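Local coordinates for protein ribonuclease H (Uncultured organism, PDB 4IBN) that probably cleaves the RNA strand of RNA-DNA hybrids endonucleolytically, leaving 5'-phosphomonoesters, with magnesium as cofactor, at residues 19-24 with 91-96; 67-72 with 123-128; 98-103 with 141-146. All blocks are in the same frame, centred on the assembly; numbering follows the deposited sequence.

Contact 1: residues 19-24 with 91-96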
loop_
_atom_site.group_PDB
_atom_site.type_symbol
_atom_site.label_atom_id
_atom_site.label_comp_id
_atom_site.label_asym_id
_atom_site.label_seq_id
_atom_site.Cartn_x
_atom_site.Cartn_y
_atom_site.Cartn_z
ATOM N N VAL A 19 4.238 1.298 6.544
ATOM C CA VAL A 19 3.517 0.372 5.726
ATOM C C VAL A 19 4.324 0.045 4.479
ATOM O O VAL A 19 4.914 0.897 3.948
ATOM C CB VAL A 19 2.209 1.010 5.312
ATOM C CG1 VAL A 19 1.550 0.213 4.267
ATOM C CG2 VAL A 19 1.332 1.170 6.521
ATOM N N TYR A 20 4.374 -1.232 4.129
ATOM C CA TYR A 20 5.119 -1.689 2.988
ATOM C C TYR A 20 4.180 -2.496 2.133
ATOM O O TYR A 20 3.709 -3.472 2.564
ATOM C CB TYR A 20 6.321 -2.565 3.407
ATOM C CG TYR A 20 7.292 -1.830 4.284
ATOM C CD1 TYR A 20 8.309 -1.139 3.749
ATOM C CD2 TYR A 20 7.145 -1.820 5.648
ATOM C CE1 TYR A 20 9.157 -0.449 4.526
ATOM C CE2 TYR A 20 7.992 -1.149 6.419
ATOM C CZ TYR A 20 9.001 -0.444 5.849
ATOM O OH TYR A 20 9.897 0.271 6.570
ATOM N N ALA A 21 3.977 -2.055 0.906
ATOM C CA ALA A 21 2.964 -2.622 0.044
ATOM C C ALA A 21 3.537 -3.097 -1.276
ATOM O O ALA A 21 4.502 -2.585 -1.704
ATOM C CB ALA A 21 1.908 -1.616 -0.194
ATOM N N ASP A 22 2.928 -4.130 -1.849
ATOM C CA ASP A 22 3.292 -4.627 -3.166
ATOM C C ASP A 22 2.111 -5.265 -3.835
ATOM O O ASP A 22 1.146 -5.483 -3.239
ATOM C CB ASP A 22 4.455 -5.609 -3.161
ATOM C CG ASP A 22 5.007 -5.849 -4.551
ATOM O OD1 ASP A 22 5.271 -4.918 -5.226
ATOM O OD2 ASP A 22 5.081 -6.960 -5.008
ATOM N N GLU A 23 2.240 -5.485 -5.124
ATOM C CA GLU A 23 1.194 -6.137 -5.879
ATOM C C GLU A 23 1.805 -7.073 -6.887
ATOM O O GLU A 23 2.915 -6.886 -7.255
ATOM C CB GLU A 23 0.334 -5.122 -6.590
ATOM C CG GLU A 23 1.040 -4.242 -7.600
ATOM C CD GLU A 23 2.116 -3.377 -6.947
ATOM O OE1 GLU A 23 1.790 -2.707 -5.982
ATOM O OE2 GLU A 23 3.269 -3.386 -7.367
ATOM N N SER A 24 1.064 -8.091 -7.275
ATOM C CA SER A 24 1.539 -8.924 -8.321
ATOM C C SER A 24 0.405 -9.625 -9.051
ATOM O O SER A 24 -0.570 -9.988 -8.466
ATOM C CB SER A 24 2.452 -9.964 -7.748
ATOM O OG SER A 24 3.080 -10.662 -8.770
ATOM N N VAL A 91 1.480 7.845 8.521
ATOM C CA VAL A 91 1.896 6.662 7.818
ATOM C C VAL A 91 3.049 6.966 6.903
ATOM O O VAL A 91 2.991 7.845 6.158
ATOM C CB VAL A 91 0.744 6.094 6.965
ATOM C CG1 VAL A 91 1.150 4.859 6.241
ATOM C CG2 VAL A 91 -0.478 5.871 7.819
ATOM N N VAL A 92 4.067 6.141 6.950
ATOM C CA VAL A 92 5.059 6.149 5.921
ATOM C C VAL A 92 4.723 4.975 5.034
ATOM O O VAL A 92 4.759 3.894 5.504
ATOM C CB VAL A 92 6.454 5.935 6.497
ATOM C CG1 VAL A 92 7.455 5.921 5.398
ATOM C CG2 VAL A 92 6.782 7.008 7.459
ATOM N N PHE A 93 4.380 5.229 3.774
ATOM C CA PHE A 93 3.927 4.186 2.875
ATOM C C PHE A 93 4.967 3.990 1.810
ATOM O O PHE A 93 5.207 4.842 1.064
ATOM C CB PHE A 93 2.571 4.585 2.251
ATOM C CG PHE A 93 1.855 3.487 1.481
ATOM C CD1 PHE A 93 0.771 2.858 1.996
ATOM C CD2 PHE A 93 2.202 3.187 0.204
ATOM C CE1 PHE A 93 0.119 1.933 1.311
ATOM C CE2 PHE A 93 1.543 2.266 -0.474
ATOM C CZ PHE A 93 0.505 1.632 0.083
ATOM N N THR A 94 5.573 2.816 1.824
ATOM C CA THR A 94 6.600 2.480 0.885
ATOM C C THR A 94 6.172 1.374 -0.066
ATOM O O THR A 94 5.764 0.376 0.334
ATOM C CB THR A 94 7.905 2.015 1.615
ATOM O OG1 THR A 94 8.342 3.023 2.509
ATOM C CG2 THR A 94 8.972 1.741 0.629
ATOM N N THR A 95 6.313 1.634 -1.349
ATOM C CA THR A 95 5.876 0.709 -2.359
ATOM C C THR A 95 6.813 0.686 -3.528
ATOM O O THR A 95 7.511 1.596 -3.717
ATOM C CB THR A 95 4.500 1.068 -2.859
ATOM O OG1 THR A 95 4.125 0.173 -3.886
ATOM C CG2 THR A 95 4.464 2.448 -3.348
ATOM N N ASP A 96 6.806 -0.417 -4.264
ATOM C CA ASP A 96 7.489 -0.535 -5.542
ATOM C C ASP A 96 6.759 0.152 -6.690
ATOM O O ASP A 96 7.273 0.267 -7.744
ATOM C CB ASP A 96 7.720 -1.999 -5.927
ATOM C CG ASP A 96 6.437 -2.734 -6.235
ATOM O OD1 ASP A 96 5.415 -2.458 -5.637
ATOM O OD2 ASP A 96 6.440 -3.631 -7.050
HETATM O O HOH W 1 1.844 -1.229 -3.800
#
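V19 and A21 bind strand 91-95 in parallel register through three backbone hydrogen bonds. V19 N donates a hydrogen bond to V92 O at 2.8 Å, almost perfectly straight (179°), T94 N reaches back to V19 O at 2.9 Å, and A21 N meets T94 O at 3.1 Å. On the face that carries V19, A21 and F93, the phenyl ring touches two side chains of the partner strand: V19 CG1 lies 3.6 Å from F93 CD1, and A21 CB is 3.5 Å from F93 CZ at the far end of the ring. On the other face Y20 and T94 lie side by side and point the same way, with Y20 CD1 beside T94 CB.

Past the last paired residues the contact turns acidic. D22, E23 and D96 bring their carboxylates together, with E23 OE2 2.9 Å from D96 OD1 and these two groups nearly coplanar, 8° apart. The model sets D22 and D96 closer still, too close for that spacing to be trusted. E23 places CG between its backbone N and carbonyl carbon (chi1 61°), and the chain bends at chi2. Its OE1 then accepts from a water at 2.6 Å, and that water also lies 2.7 Å from T95 OG1, a hydroxyl further bonded to S97 N.

Farther out, helix 67-82 packs on A21 and E23 and W143 meets F93, while H152 and helix 153-168 lie against Y20. N159 of that helix stands close to D22. Two central parallel strands ending in clustered acids are the hallmark of the RNase H fold, and D22, E23, D96 and N159 are consistent with the DEDN active-site motif of this enzyme.

Contact 2: residues 67-72 with 123-128; sequences NNRMAL and IENLAL
This is a surface packing contact between the first turns of helix 67-82 and the loop and helix start at 123-128, where R69 and L72 meet N125 and L128 without a direct hydrogen bond. L128 reaches in from its helix and lays CD1 over one face of the R69 guanidinium, toward its rim, 3.6 Å from NH1. The same methyl touches L72 CB at 3.9 Å, and L72 CD1 in turn rests on N125 CB at 3.8 Å. The amide of N125 lies against the first turn, its OD1 3.6 Å from N68 CB.

The polar link runs through one water, in the plane of the guanidinium at its edge, which accepts from N125 ND2 at 2.7 Å and from R69 NH1 at 3.1 Å. R69 reaches it by bending at chi3 (58°), while its NH2 makes a salt bridge with E62. Replacing R69 by an alanine would probably leave E62 without its charged mate, break the water bridge to N125 and uncover the methyl of L128.

N125 occupies the N-cap position of helix 126-136, yet its side chain makes no capping bond; OD1 instead has a weak hydrogen bond with Y99 OH. Y99 and I100 of helix 98-113 pack against L72, which also touches W129 and A132, while M70 and A71 face E23 on strand 16-25.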
loop_
_atom_site.group_PDB
_atom_site.type_symbol
_atom_site.label_atom_id
_atom_site.label_comp_id
_atom_site.label_asym_id
_atom_site.label_seq_id
_atom_site.Cartn_x
_atom_site.Cartn_y
_atom_site.Cartn_z
ATOM N N ASN A 67 -2.017 -5.011 -12.768
ATOM C CA ASN A 67 -1.072 -4.581 -11.786
ATOM C C ASN A 67 -1.468 -3.235 -11.220
ATOM O O ASN A 67 -1.352 -3.041 -10.068
ATOM C CB ASN A 67 0.355 -4.503 -12.296
ATOM C CG ASN A 67 1.014 -5.842 -12.380
ATOM O OD1 ASN A 67 1.402 -6.413 -11.386
ATOM N ND2 ASN A 67 1.130 -6.361 -13.578
ATOM N N ASN A 68 -1.945 -2.344 -12.059
ATOM C CA ASN A 68 -2.385 -1.045 -11.602
ATOM C C ASN A 68 -3.568 -1.132 -10.677
ATOM O O ASN A 68 -3.654 -0.394 -9.757
ATOM C CB ASN A 68 -2.699 -0.110 -12.746
ATOM C CG ASN A 68 -1.460 0.404 -13.459
ATOM O OD1 ASN A 68 -0.379 0.186 -13.052
ATOM N ND2 ASN A 68 -1.667 1.102 -14.520
ATOM N N ARG A 69 -4.501 -2.005 -10.985
ATOM C CA ARG A 69 -5.627 -2.132 -10.106
ATOM C C ARG A 69 -5.182 -2.646 -8.728
ATOM O O ARG A 69 -5.567 -2.148 -7.724
ATOM C CB ARG A 69 -6.649 -3.125 -10.669
ATOM C CG ARG A 69 -7.730 -2.587 -11.569
ATOM C CD ARG A 69 -8.932 -3.632 -11.762
ATOM N NE ARG A 69 -9.584 -4.043 -10.530
ATOM C CZ ARG A 69 -10.526 -3.357 -9.924
ATOM N NH1 ARG A 69 -10.918 -2.238 -10.448
ATOM N NH2 ARG A 69 -11.050 -3.764 -8.807
ATOM N N MET A 70 -4.371 -3.677 -8.726
ATOM C CA MET A 70 -3.912 -4.244 -7.483
ATOM C C MET A 70 -3.043 -3.263 -6.638
ATOM O O MET A 70 -3.073 -3.271 -5.445
ATOM C CB MET A 70 -3.268 -5.628 -7.691
ATOM C CG MET A 70 -4.194 -6.639 -8.277
ATOM S SD MET A 70 -5.853 -6.703 -7.496
ATOM C CE MET A 70 -5.477 -7.345 -5.938
ATOM N N ALA A 71 -2.269 -2.455 -7.315
ATOM C CA ALA A 71 -1.502 -1.469 -6.623
ATOM C C ALA A 71 -2.456 -0.516 -5.900
ATOM O O ALA A 71 -2.241 -0.201 -4.789
ATOM C CB ALA A 71 -0.636 -0.736 -7.565
ATOM N N LEU A 72 -3.513 -0.112 -6.577
ATOM C CA LEU A 72 -4.500 0.745 -5.936
ATOM C C LEU A 72 -5.207 0.060 -4.759
ATOM O O LEU A 72 -5.426 0.652 -3.760
ATOM C CB LEU A 72 -5.461 1.374 -6.947
ATOM C CG LEU A 72 -4.902 2.503 -7.767
ATOM C CD1 LEU A 72 -5.700 2.717 -9.027
ATOM C CD2 LEU A 72 -4.861 3.712 -6.937
ATOM N N ILE A 123 -7.574 4.088 -20.068
ATOM C CA ILE A 123 -8.026 3.298 -18.945
ATOM C C ILE A 123 -7.246 3.702 -17.731
ATOM O O ILE A 123 -6.208 3.200 -17.480
ATOM C CB ILE A 123 -7.832 1.830 -19.200
ATOM C CG1 ILE A 123 -8.821 1.360 -20.249
ATOM C CG2 ILE A 123 -8.092 1.073 -17.970
ATOM C CD1 ILE A 123 -8.822 -0.121 -20.459
ATOM N N GLU A 124 -7.744 4.676 -17.016
ATOM C CA GLU A 124 -6.992 5.290 -15.962
ATOM C C GLU A 124 -7.344 4.795 -14.536
ATOM O O GLU A 124 -6.838 5.300 -13.616
ATOM C CB GLU A 124 -7.205 6.791 -16.028
ATOM C CG GLU A 124 -6.725 7.434 -17.267
ATOM C CD GLU A 124 -7.401 8.792 -17.586
ATOM O OE1 GLU A 124 -8.567 8.840 -17.996
ATOM O OE2 GLU A 124 -6.705 9.798 -17.475
ATOM N N ASN A 125 -8.251 3.862 -14.402
ATOM C CA ASN A 125 -8.686 3.404 -13.099
ATOM C C ASN A 125 -9.232 4.541 -12.207
ATOM O O ASN A 125 -9.077 4.503 -11.036
ATOM C CB ASN A 125 -7.550 2.743 -12.339
ATOM C CG ASN A 125 -6.803 1.726 -13.141
ATOM O OD1 ASN A 125 -5.647 1.894 -13.403
ATOM N ND2 ASN A 125 -7.445 0.681 -13.491
ATOM N N LEU A 126 -9.917 5.499 -12.792
ATOM C CA LEU A 126 -10.318 6.668 -12.061
ATOM C C LEU A 126 -11.214 6.362 -10.863
ATOM O O LEU A 126 -11.108 7.027 -9.878
ATOM C CB LEU A 126 -10.987 7.717 -12.955
ATOM C CG LEU A 126 -10.117 8.409 -13.990
ATOM C CD1 LEU A 126 -10.876 9.446 -14.763
ATOM C CD2 LEU A 126 -8.821 8.954 -13.472
ATOM N N ALA A 127 -12.117 5.410 -10.978
ATOM C CA ALA A 127 -12.970 5.098 -9.851
ATOM C C ALA A 127 -12.178 4.589 -8.658
ATOM O O ALA A 127 -12.445 4.953 -7.561
ATOM C CB ALA A 127 -14.019 4.120 -10.230
ATOM N N LEU A 128 -11.224 3.720 -8.921
ATOM C CA LEU A 128 -10.364 3.230 -7.882
ATOM C C LEU A 128 -9.486 4.301 -7.278
ATOM O O LEU A 128 -9.268 4.297 -6.139
ATOM C CB LEU A 128 -9.517 2.064 -8.344
ATOM C CG LEU A 128 -9.935 0.629 -8.168
ATOM C CD1 LEU A 128 -8.717 -0.194 -8.398
ATOM C CD2 LEU A 128 -10.469 0.315 -6.853
HETATM O O HOH W 2 -9.824 -0.389 -12.649
#

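Contact 3: residues 98-103 with 141-146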
loop_
_atom_site.group_PDB
_atom_site.type_symbol
_atom_site.label_atom_id
_atom_site.label_comp_id
_atom_site.label_asym_id
_atom_site.label_seq_id
_atom_site.Cartn_x
_atom_site.Cartn_y
_atom_site.Cartn_z
ATOM N N ARG A 98 5.596 3.103 -8.628
ATOM C CA ARG A 98 5.643 4.501 -8.943
ATOM C C ARG A 98 4.292 4.989 -9.366
ATOM O O ARG A 98 3.964 6.104 -9.221
ATOM C CB ARG A 98 6.724 4.828 -9.942
ATOM C CG ARG A 98 8.031 4.982 -9.287
ATOM C CD ARG A 98 8.908 5.985 -9.915
ATOM N NE ARG A 98 8.624 7.328 -9.501
ATOM C CZ ARG A 98 9.423 8.065 -8.757
ATOM N NH1 ARG A 98 10.568 7.583 -8.315
ATOM N NH2 ARG A 98 9.082 9.298 -8.447
ATOM N N TYR A 99 3.477 4.097 -9.845
ATOM C CA TYR A 99 2.151 4.500 -10.228
ATOM C C TYR A 99 1.485 5.110 -8.996
ATOM O O TYR A 99 0.942 6.136 -9.086
ATOM C CB TYR A 99 1.351 3.265 -10.696
ATOM C CG TYR A 99 -0.041 3.477 -11.248
ATOM C CD1 TYR A 99 -0.256 4.143 -12.409
ATOM C CD2 TYR A 99 -1.139 2.987 -10.606
ATOM C CE1 TYR A 99 -1.517 4.333 -12.903
ATOM C CE2 TYR A 99 -2.379 3.152 -11.112
ATOM C CZ TYR A 99 -2.573 3.835 -12.264
ATOM O OH TYR A 99 -3.821 4.013 -12.787
ATOM N N ILE A 100 1.569 4.445 -7.858
ATOM C CA ILE A 100 0.997 4.961 -6.618
ATOM C C ILE A 100 1.711 6.206 -6.097
ATOM O O ILE A 100 1.094 7.140 -5.765
ATOM C CB ILE A 100 1.032 3.917 -5.494
ATOM C CG1 ILE A 100 0.174 2.714 -5.844
ATOM C CG2 ILE A 100 0.617 4.506 -4.191
ATOM C CD1 ILE A 100 -1.169 3.022 -6.257
ATOM N N VAL A 101 3.028 6.166 -6.042
ATOM C CA VAL A 101 3.739 7.275 -5.472
ATOM C C VAL A 101 3.578 8.571 -6.267
ATOM O O VAL A 101 3.360 9.612 -5.717
ATOM C CB VAL A 101 5.253 6.965 -5.330
ATOM C CG1 VAL A 101 5.983 8.107 -4.821
ATOM C CG2 VAL A 101 5.455 5.831 -4.455
ATOM N N ASP A 102 3.772 8.496 -7.570
ATOM C CA ASP A 102 3.572 9.645 -8.417
ATOM C C ASP A 102 2.092 10.051 -8.492
ATOM O O ASP A 102 1.773 11.180 -8.597
ATOM C CB ASP A 102 4.165 9.442 -9.796
ATOM C CG ASP A 102 5.649 9.291 -9.777
ATOM O OD1 ASP A 102 6.292 9.874 -8.936
ATOM O OD2 ASP A 102 6.133 8.612 -10.647
ATOM N N GLY A 103 1.207 9.086 -8.493
ATOM C CA GLY A 103 -0.193 9.430 -8.494
ATOM C C GLY A 103 -0.631 10.159 -7.257
ATOM O O GLY A 103 -1.312 11.112 -7.344
ATOM N N VAL A 141 0.336 11.094 5.212
ATOM C CA VAL A 141 1.112 10.086 4.538
ATOM C C VAL A 141 2.353 10.627 3.869
ATOM O O VAL A 141 2.307 11.618 3.240
ATOM C CB VAL A 141 0.277 9.334 3.516
ATOM C CG1 VAL A 141 1.026 8.105 3.012
ATOM C CG2 VAL A 141 -1.037 8.914 4.097
ATOM N N GLU A 142 3.461 9.936 4.084
ATOM C CA GLU A 142 4.662 10.192 3.347
ATOM C C GLU A 142 4.779 9.046 2.389
ATOM O O GLU A 142 4.856 7.954 2.798
ATOM C CB GLU A 142 5.892 10.244 4.253
ATOM C CG GLU A 142 7.181 10.299 3.486
ATOM C CD GLU A 142 8.431 10.439 4.314
ATOM O OE1 GLU A 142 8.360 10.624 5.504
ATOM O OE2 GLU A 142 9.490 10.381 3.717
ATOM N N TRP A 143 4.769 9.353 1.115
ATOM C CA TRP A 143 4.801 8.341 0.087
ATOM C C TRP A 143 6.238 8.083 -0.359
ATOM O O TRP A 143 6.903 9.011 -0.689
ATOM C CB TRP A 143 3.932 8.792 -1.117
ATOM C CG TRP A 143 2.498 9.093 -0.772
ATOM C CD1 TRP A 143 1.954 10.286 -0.560
ATOM C CD2 TRP A 143 1.449 8.152 -0.618
ATOM N NE1 TRP A 143 0.637 10.175 -0.250
ATOM C CE2 TRP A 143 0.306 8.855 -0.287
ATOM C CE3 TRP A 143 1.369 6.788 -0.730
ATOM C CZ2 TRP A 143 -0.885 8.230 -0.044
ATOM C CZ3 TRP A 143 0.198 6.181 -0.516
ATOM C CH2 TRP A 143 -0.913 6.881 -0.165
ATOM N N ARG A 144 6.699 6.839 -0.340
ATOM C CA ARG A 144 8.069 6.510 -0.687
ATOM C C ARG A 144 8.120 5.389 -1.703
ATOM O O ARG A 144 7.377 4.498 -1.579
ATOM C CB ARG A 144 8.827 6.013 0.542
ATOM C CG ARG A 144 9.045 7.043 1.620
ATOM C CD ARG A 144 10.063 6.601 2.605
ATOM N NE ARG A 144 10.231 7.497 3.726
ATOM C CZ ARG A 144 10.813 7.158 4.855
ATOM N NH1 ARG A 144 11.286 5.960 5.012
ATOM N NH2 ARG A 144 10.902 8.012 5.831
ATOM N N TRP A 145 9.021 5.488 -2.685
ATOM C CA TRP A 145 9.246 4.450 -3.679
ATOM C C TRP A 145 10.565 3.729 -3.421
ATOM O O TRP A 145 11.526 4.323 -3.046
ATOM C CB TRP A 145 9.296 5.059 -5.083
ATOM C CG TRP A 145 9.607 4.109 -6.149
ATOM C CD1 TRP A 145 8.819 3.168 -6.589
ATOM C CD2 TRP A 145 10.790 4.024 -6.906
ATOM N NE1 TRP A 145 9.393 2.469 -7.565
ATOM C CE2 TRP A 145 10.629 2.970 -7.781
ATOM C CE3 TRP A 145 11.978 4.713 -6.911
ATOM C CZ2 TRP A 145 11.601 2.591 -8.659
ATOM C CZ3 TRP A 145 12.936 4.340 -7.790
ATOM C CH2 TRP A 145 12.740 3.285 -8.641
ATOM N N VAL A 146 10.552 2.424 -3.632
ATOM C CA VAL A 146 11.762 1.631 -3.709
ATOM C C VAL A 146 11.659 0.693 -4.877
ATOM O O VAL A 146 10.603 0.350 -5.261
ATOM C CB VAL A 146 11.961 0.749 -2.455
ATOM C CG1 VAL A 146 12.332 1.600 -1.254
ATOM C CG2 VAL A 146 10.775 -0.057 -2.198
#
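R98 and W145 meet through a CH-pi contact. The aliphatic part of the arginine lies over the indole, CG standing 3.4 Å from the centroid of the five-membered ring and 12° off its normal. Farther along the same side chain, NH1 comes obliquely to within 3.5 Å of W145 CE3.

Apolar side chains meet where helix 98-103 passes strand 141-145, 7.9 Å away axis to axis and running roughly against it (142°). V101 sends its two methyls to different partners: CG2 sits 4.0 Å from W145 CB and also beside the carbonyl of R144, whereas CG1 faces the CB of W143. Deeper in, I100 CG2 touches W143 CZ3 at 4.1 Å.

The salt bridges to D102 and E142 lie within one segment each. Bent at chi3 (82°), R98 grips D102 side-on one helical turn later: NE donates to OD2 at 3.0 Å and NH2 to the syn lone pair of OD1 at 2.9 Å. On the strand, R144 points away from the helix and its NE bonds E142 OE2 at 3.0 Å, approaching from above the carboxylate plane; a further ion pair of R144, with E197, is long and weak.

No hydrogen bond joins helix to strand. W145 NE1 donates to D96 O, a bond that would help to hold the indole in place. Both arginines have a carboxylate partner in their own segment, and the helix is held on the sheet by methyls against the tryptophans and by the R98 chain over the face of W145, at the solvent-exposed side.

In the fold
From the N terminus, strand 16-25 comes first, and contact 1 closes the longest loop back to it when strand 90-95 lies down alongside. Helix 67-82, inside that loop, opens contact 2, which stays open until 123-128, so contacts 1 and 2 cross. Contact 3 starts two residues after contact 1 ends and closes at strand 140-145; it therefore follows contact 1 in series but crosses contact 2. Strand 90-95 is shared: it pairs with 16-25 on one side and with 140-145 on the other. Together the three tie the parallel half of the sheet to helices 67-82, 98-113 and 126-136, with Y99 bridging contacts 2 and 3 and E23 touching A71 between contacts 1 and 2.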